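Local coordinates for protein Myo-inositol phosphohydrolase (Mitsuokella multacida, PDB 4WU3) that probably removes phosphate groups from myo-inositol hexakisphosphate (phytate) and lower inositol phosphates, as a tandem-repeat enzyme of the protein-tyrosine-phosphatase-like phytase family, at residues His214-Asp219 and Tyr301-His306; Ser283-Lys288 and Tyr292-Tyr297. The protein carries 2 engineered substitutions. One frame throughout, in Å; residues are numbered along the deposited sequence.

Helix 291-313 is the element both contacts share, and the pair illustrates how one long helix can serve a buried interior and a ligand site at once. Contact 2 uses its first turns, residues 292-297, and contact 1 a later part, 301-306; their centres lie about 13 Å apart. Along the chain the loop 214-219 of contact 1 comes first, then the loop 283-288 and both helix segments, so contact 2 falls wholly within the span that contact 1 closes. They touch where Tyr-301 packs on Ser-283 and where Phe-215 and the carbonyl of His-214 meet Ala-296. His-214 joins Lys-288, Lys-289 and Tyr-297 in one inositol tetrakisphosphate pocket, and both contacts touch the second subunit.

Contact 1. Residues His214-Asp219 and Tyr301-His306; sequences HFRPDD and YQFVQH
Arg-216 and Phe-303 carry most of this contact. The arginine turns one face of its guanidinium to the rim atom CD1 of Phe-303, which sits over its centre, 3.5 Å above the plane, the ring itself being met obliquely. The two planes are 30° apart. The aliphatic part of the arginine joins in, its CD 3.8 Å from CB of Phe-303; a bend at chi3 (-65°) turns the guanidinium back toward its own loop.

Apolar packing continues at Pro-217, where CG lies 3.8 Å from CE2 of Phe-303. Arginine and proline thus hold different parts of the same ring, one near CD1 and the other near CE2.

Polar bonds inside the loop fix the arginine's rotation. NE and NH2 of Arg-216 both donate to Pro-217 O, at 2.7 and 2.9 Å, a side-on grip close to the guanidinium plane. NH2 also forms a salt bridge with Asp-219 OD1 at 2.8 Å, tilted from that plane, which probably balances its charge in this buried setting, while the other carboxylate oxygen, OD2, accepts from Ser-332 N.

The loop links strand 205-211 to helix 219-230 and rests on helix 291-313. It probably corresponds to the general-acid (WPD-type) loop of PTP-like phosphatases, and its His-214 touches the inositol tetrakisphosphate. Helix 247-261 packs against the same residues, with Phe-252 on Pro-217 and Ile-251 and Met-255 on Phe-303.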
# COMPACT_ATOMS: atom_id res chain seq x y z
N HIS A 214 -11.15 1.97 -0.05
CA HIS A 214 -10.02 1.31 -0.72
C HIS A 214 -9.15 0.37 0.13
O HIS A 214 -8.32 -0.34 -0.41
CB HIS A 214 -9.13 2.34 -1.41
CG HIS A 214 -9.86 3.19 -2.40
ND1 HIS A 214 -10.47 2.68 -3.53
CD2 HIS A 214 -10.08 4.53 -2.44
CE1 HIS A 214 -11.03 3.66 -4.21
NE2 HIS A 214 -10.80 4.79 -3.57
N PHE A 215 -9.35 0.35 1.45
CA PHE A 215 -8.47 -0.39 2.34
C PHE A 215 -9.25 -1.31 3.26
O PHE A 215 -10.45 -1.14 3.44
CB PHE A 215 -7.68 0.56 3.23
CG PHE A 215 -6.72 1.45 2.48
CD1 PHE A 215 -5.73 0.92 1.68
CD2 PHE A 215 -6.80 2.83 2.62
CE1 PHE A 215 -4.86 1.73 1.01
CE2 PHE A 215 -5.92 3.65 1.96
CZ PHE A 215 -4.95 3.10 1.15
N ARG A 216 -8.55 -2.27 3.84
CA ARG A 216 -9.10 -3.14 4.86
C ARG A 216 -9.36 -2.34 6.12
O ARG A 216 -8.74 -1.31 6.32
CB ARG A 216 -8.10 -4.26 5.20
CG ARG A 216 -6.69 -3.73 5.45
CD ARG A 216 -5.88 -4.70 6.30
NE ARG A 216 -6.45 -4.80 7.64
CZ ARG A 216 -5.93 -5.51 8.63
NH1 ARG A 216 -4.81 -6.20 8.44
NH2 ARG A 216 -6.53 -5.52 9.81
N PRO A 217 -10.25 -2.83 6.98
CA PRO A 217 -10.34 -2.26 8.33
C PRO A 217 -9.04 -2.49 9.12
O PRO A 217 -8.42 -3.55 8.99
CB PRO A 217 -11.47 -3.06 8.96
CG PRO A 217 -11.40 -4.38 8.28
CD PRO A 217 -11.01 -4.09 6.87
N ASP A 218 -8.61 -1.51 9.91
CA ASP A 218 -7.50 -1.71 10.84
C ASP A 218 -7.97 -2.56 12.01
O ASP A 218 -9.16 -2.62 12.30
CB ASP A 218 -6.96 -0.37 11.35
CG ASP A 218 -6.22 0.41 10.28
OD1 ASP A 218 -5.65 -0.23 9.37
OD2 ASP A 218 -6.20 1.66 10.35
N ASP A 219 -7.02 -3.20 12.67
CA ASP A 219 -7.31 -4.13 13.77
C ASP A 219 -8.29 -3.59 14.84
O ASP A 219 -9.20 -4.30 15.24
CB ASP A 219 -6.00 -4.58 14.44
CG ASP A 219 -5.14 -5.46 13.54
OD1 ASP A 219 -5.56 -5.78 12.41
OD2 ASP A 219 -4.03 -5.85 13.97
N TYR A 301 -6.84 -8.84 0.84
CA TYR A 301 -7.00 -10.28 0.66
C TYR A 301 -6.34 -11.02 1.82
O TYR A 301 -6.90 -11.94 2.39
CB TYR A 301 -6.40 -10.75 -0.65
CG TYR A 301 -6.55 -12.24 -0.90
CD1 TYR A 301 -7.74 -12.90 -0.63
CD2 TYR A 301 -5.51 -12.97 -1.47
CE1 TYR A 301 -7.88 -14.26 -0.87
CE2 TYR A 301 -5.65 -14.32 -1.73
CZ TYR A 301 -6.83 -14.96 -1.43
OH TYR A 301 -6.96 -16.30 -1.69
N GLN A 302 -5.14 -10.60 2.15
CA GLN A 302 -4.42 -11.20 3.25
C GLN A 302 -5.18 -11.00 4.55
O GLN A 302 -5.15 -11.86 5.42
CB GLN A 302 -3.02 -10.59 3.34
CG GLN A 302 -2.12 -11.03 2.20
CD GLN A 302 -0.73 -10.43 2.27
OE1 GLN A 302 -0.53 -9.35 2.80
NE2 GLN A 302 0.22 -11.14 1.70
N PHE A 303 -5.86 -9.87 4.70
CA PHE A 303 -6.59 -9.64 5.92
C PHE A 303 -7.68 -10.68 6.12
O PHE A 303 -7.85 -11.17 7.22
CB PHE A 303 -7.25 -8.26 6.00
CG PHE A 303 -8.33 -8.20 7.04
CD1 PHE A 303 -8.02 -8.36 8.38
CD2 PHE A 303 -9.65 -8.03 6.68
CE1 PHE A 303 -9.01 -8.34 9.34
CE2 PHE A 303 -10.65 -8.00 7.64
CZ PHE A 303 -10.33 -8.15 8.97
N VAL A 304 -8.43 -11.00 5.07
CA VAL A 304 -9.53 -11.96 5.25
C VAL A 304 -8.99 -13.37 5.51
O VAL A 304 -9.63 -14.16 6.17
CB VAL A 304 -10.58 -11.95 4.12
CG1 VAL A 304 -11.51 -10.77 4.29
CG2 VAL A 304 -9.93 -11.94 2.75
N GLN A 305 -7.79 -13.67 5.00
CA GLN A 305 -7.12 -14.93 5.33
C GLN A 305 -6.82 -14.97 6.82
O GLN A 305 -7.05 -15.98 7.48
CB GLN A 305 -5.82 -15.09 4.53
CG GLN A 305 -6.01 -15.18 3.02
CD GLN A 305 -4.70 -15.27 2.27
OE1 GLN A 305 -4.24 -14.30 1.67
NE2 GLN A 305 -4.09 -16.45 2.30
N HIS A 306 -6.31 -13.88 7.36
CA HIS A 306 -5.95 -13.85 8.77
C HIS A 306 -7.18 -13.90 9.66
O HIS A 306 -7.16 -14.57 10.69
CB HIS A 306 -5.12 -12.61 9.11
CG HIS A 306 -3.84 -12.51 8.36
ND1 HIS A 306 -2.98 -13.58 8.21
CD2 HIS A 306 -3.26 -11.47 7.71
CE1 HIS A 306 -1.93 -13.20 7.50
NE2 HIS A 306 -2.08 -11.93 7.18

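Contact 2. Residues Ser283-Lys288 and Tyr292-Tyr297; sequences SEIPDK and YGRKAY. With 4IP (inositol-(1,3,4,5)-tetrakisphosphate), chain E.
Ile-285, Tyr-297 and Arg-294 bury the most surface where the loop 283-288 folds back on the helix that follows it. Ile-285 divides its branches between the other two. Its CD1 packs against CB of Tyr-297 at 3.8 Å, while CG2 stands over the centre of one face of the Arg-294 guanidinium, 3.8 Å above the plane.

Arg-294 reaches this position with CG anti to its backbone nitrogen (chi1 -174°) and an extended chain as far as NE. Its NH2 donates to a water at 2.9 Å, which in turn donates to Ile-285 O and Asp-287 OD1, and its NH1 bonds to Lys-289 O. Asp-287 OD1 also forms a salt bridge with Arg-440 of the second subunit.

Pro-286 CD approaches the Tyr-297 ring obliquely, 3.8 Å from CD2, while Glu-284 O lies at the ring's edge, in its plane. The tyrosine OH donates to phosphate oxygen OPH of the inositol tetrakisphosphate at 2.9 Å, and Lys-288 NZ, on a chain extended beyond CG, donates to the ligand's O1 at 3.1 Å. A leucine in place of Tyr-297 would probably leave that phosphate without its hydroxyl donor and open a gap beside Pro-286.

The contact lies at the protein surface, where the connection from helix 267-276 turns into the first turns of helix 291-313, which Lys-295 and Tyr-292 join to the second subunit.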
# COMPACT_ATOMS: atom_id res chain seq x y z
N SER A 283 -9.89 -12.36 -3.79
CA SER A 283 -8.64 -13.02 -4.15
C SER A 283 -8.11 -12.58 -5.53
O SER A 283 -7.02 -12.97 -5.94
CB SER A 283 -8.81 -14.54 -4.14
OG SER A 283 -9.59 -14.98 -5.23
N GLU A 284 -8.89 -11.77 -6.23
CA GLU A 284 -8.48 -11.34 -7.55
C GLU A 284 -7.61 -10.09 -7.46
O GLU A 284 -8.04 -9.04 -6.99
CB GLU A 284 -9.70 -11.06 -8.43
CG GLU A 284 -9.38 -10.89 -9.90
CD GLU A 284 -10.62 -10.81 -10.77
OE1 GLU A 284 -11.65 -11.43 -10.42
OE2 GLU A 284 -10.57 -10.13 -11.81
N ILE A 285 -6.37 -10.24 -7.91
CA ILE A 285 -5.47 -9.11 -8.09
C ILE A 285 -5.31 -8.89 -9.59
O ILE A 285 -4.45 -9.50 -10.23
CB ILE A 285 -4.10 -9.39 -7.44
CG1 ILE A 285 -4.28 -10.09 -6.09
CG2 ILE A 285 -3.32 -8.09 -7.29
CD1 ILE A 285 -4.98 -9.25 -5.04
N PRO A 286 -6.15 -8.02 -10.17
CA PRO A 286 -6.17 -7.84 -11.62
C PRO A 286 -4.97 -7.09 -12.19
O PRO A 286 -4.29 -6.33 -11.48
CB PRO A 286 -7.46 -7.06 -11.86
CG PRO A 286 -7.82 -6.42 -10.56
CD PRO A 286 -7.05 -7.10 -9.46
N ASP A 287 -4.72 -7.30 -13.48
CA ASP A 287 -3.58 -6.71 -14.16
C ASP A 287 -3.58 -5.18 -14.10
O ASP A 287 -2.53 -4.57 -14.04
CB ASP A 287 -3.52 -7.18 -15.62
CG ASP A 287 -3.10 -8.64 -15.74
OD1 ASP A 287 -2.25 -9.10 -14.94
OD2 ASP A 287 -3.62 -9.33 -16.64
N LYS A 288 -4.77 -4.58 -14.12
CA LYS A 288 -4.89 -3.13 -14.16
C LYS A 288 -4.50 -2.49 -12.83
O LYS A 288 -4.20 -1.30 -12.80
CB LYS A 288 -6.31 -2.71 -14.55
CG LYS A 288 -7.37 -3.12 -13.55
CD LYS A 288 -8.78 -2.88 -14.06
CE LYS A 288 -9.80 -3.51 -13.12
NZ LYS A 288 -11.20 -3.35 -13.60
N TYR A 292 0.62 1.13 -5.84
CA TYR A 292 -0.14 1.35 -4.60
C TYR A 292 -1.49 0.61 -4.53
O TYR A 292 -1.87 0.04 -3.48
CB TYR A 292 -0.44 2.84 -4.41
CG TYR A 292 0.74 3.73 -4.04
CD1 TYR A 292 1.78 3.26 -3.24
CD2 TYR A 292 0.76 5.07 -4.44
CE1 TYR A 292 2.83 4.09 -2.88
CE2 TYR A 292 1.81 5.90 -4.08
CZ TYR A 292 2.84 5.42 -3.31
OH TYR A 292 3.88 6.25 -2.95
N GLY A 293 -2.24 0.68 -5.62
CA GLY A 293 -3.55 0.04 -5.67
C GLY A 293 -3.40 -1.46 -5.53
O GLY A 293 -4.19 -2.13 -4.85
N ARG A 294 -2.39 -1.99 -6.19
CA ARG A 294 -2.10 -3.40 -6.13
C ARG A 294 -1.80 -3.83 -4.69
O ARG A 294 -2.25 -4.89 -4.25
CB ARG A 294 -0.93 -3.72 -7.04
CG ARG A 294 -0.61 -5.19 -7.19
CD ARG A 294 0.18 -5.38 -8.47
NE ARG A 294 0.31 -6.78 -8.85
CZ ARG A 294 -0.44 -7.40 -9.76
NH1 ARG A 294 -1.41 -6.77 -10.40
NH2 ARG A 294 -0.21 -8.67 -10.02
N LYS A 295 -1.05 -3.01 -3.95
CA LYS A 295 -0.73 -3.31 -2.55
C LYS A 295 -1.99 -3.39 -1.71
O LYS A 295 -2.11 -4.26 -0.85
CB LYS A 295 0.20 -2.26 -1.96
CG LYS A 295 1.60 -2.29 -2.54
CD LYS A 295 2.34 -3.55 -2.16
CE LYS A 295 3.74 -3.56 -2.77
NZ LYS A 295 4.56 -4.66 -2.20
N ALA A 296 -2.92 -2.48 -1.95
CA ALA A 296 -4.15 -2.45 -1.18
C ALA A 296 -5.03 -3.67 -1.47
O ALA A 296 -5.65 -4.20 -0.55
CB ALA A 296 -4.90 -1.16 -1.45
N TYR A 297 -5.07 -4.14 -2.71
CA TYR A 297 -5.85 -5.35 -3.02
C TYR A 297 -5.22 -6.56 -2.33
O TYR A 297 -5.91 -7.44 -1.80
CB TYR A 297 -5.90 -5.62 -4.52
CG TYR A 297 -7.05 -4.97 -5.23
CD1 TYR A 297 -7.28 -3.61 -5.11
CD2 TYR A 297 -7.89 -5.71 -6.04
CE1 TYR A 297 -8.33 -3.00 -5.78
CE2 TYR A 297 -8.94 -5.12 -6.72
CZ TYR A 297 -9.15 -3.76 -6.58
OH TYR A 297 -10.18 -3.16 -7.24
C1 4IP E . -10.97 0.72 -12.81
O1 4IP E . -11.35 -0.24 -13.79
C2 4IP E . -9.76 1.49 -13.33
O2 4IP E . -8.72 0.57 -13.64
C3 4IP E . -9.25 2.49 -12.30
O3 4IP E . -8.06 3.09 -12.80
C4 4IP E . -8.96 1.81 -10.97
O4 4IP E . -8.59 2.80 -10.01
C5 4IP E . -10.17 1.03 -10.46
O5 4IP E . -9.82 0.35 -9.25
C6 4IP E . -10.63 0.02 -11.50
O6 4IP E . -11.78 -0.68 -11.03
P1 4IP E . -12.28 0.20 -15.04
O1P 4IP E . -12.04 1.68 -15.18
O2P 4IP E . -11.75 -0.62 -16.19
O3P 4IP E . -13.67 -0.18 -14.59
P3 4IP E . -8.13 4.46 -13.64
O4P 4IP E . -6.83 4.47 -14.41
O5P 4IP E . -8.25 5.54 -12.59
O6P 4IP E . -9.36 4.30 -14.51
P4 4IP E . -7.03 3.14 -9.75
O7P 4IP E . -6.34 1.80 -9.80
O8P 4IP E . -7.05 3.80 -8.39
O9P 4IP E . -6.63 4.04 -10.89
P5 4IP E . -10.79 0.41 -7.96
OPF 4IP E . -12.03 -0.33 -8.39
OPG 4IP E . -10.99 1.89 -7.73
OPH 4IP E . -10.01 -0.28 -6.87
O HOH W 1 -2.04 -9.73 -11.99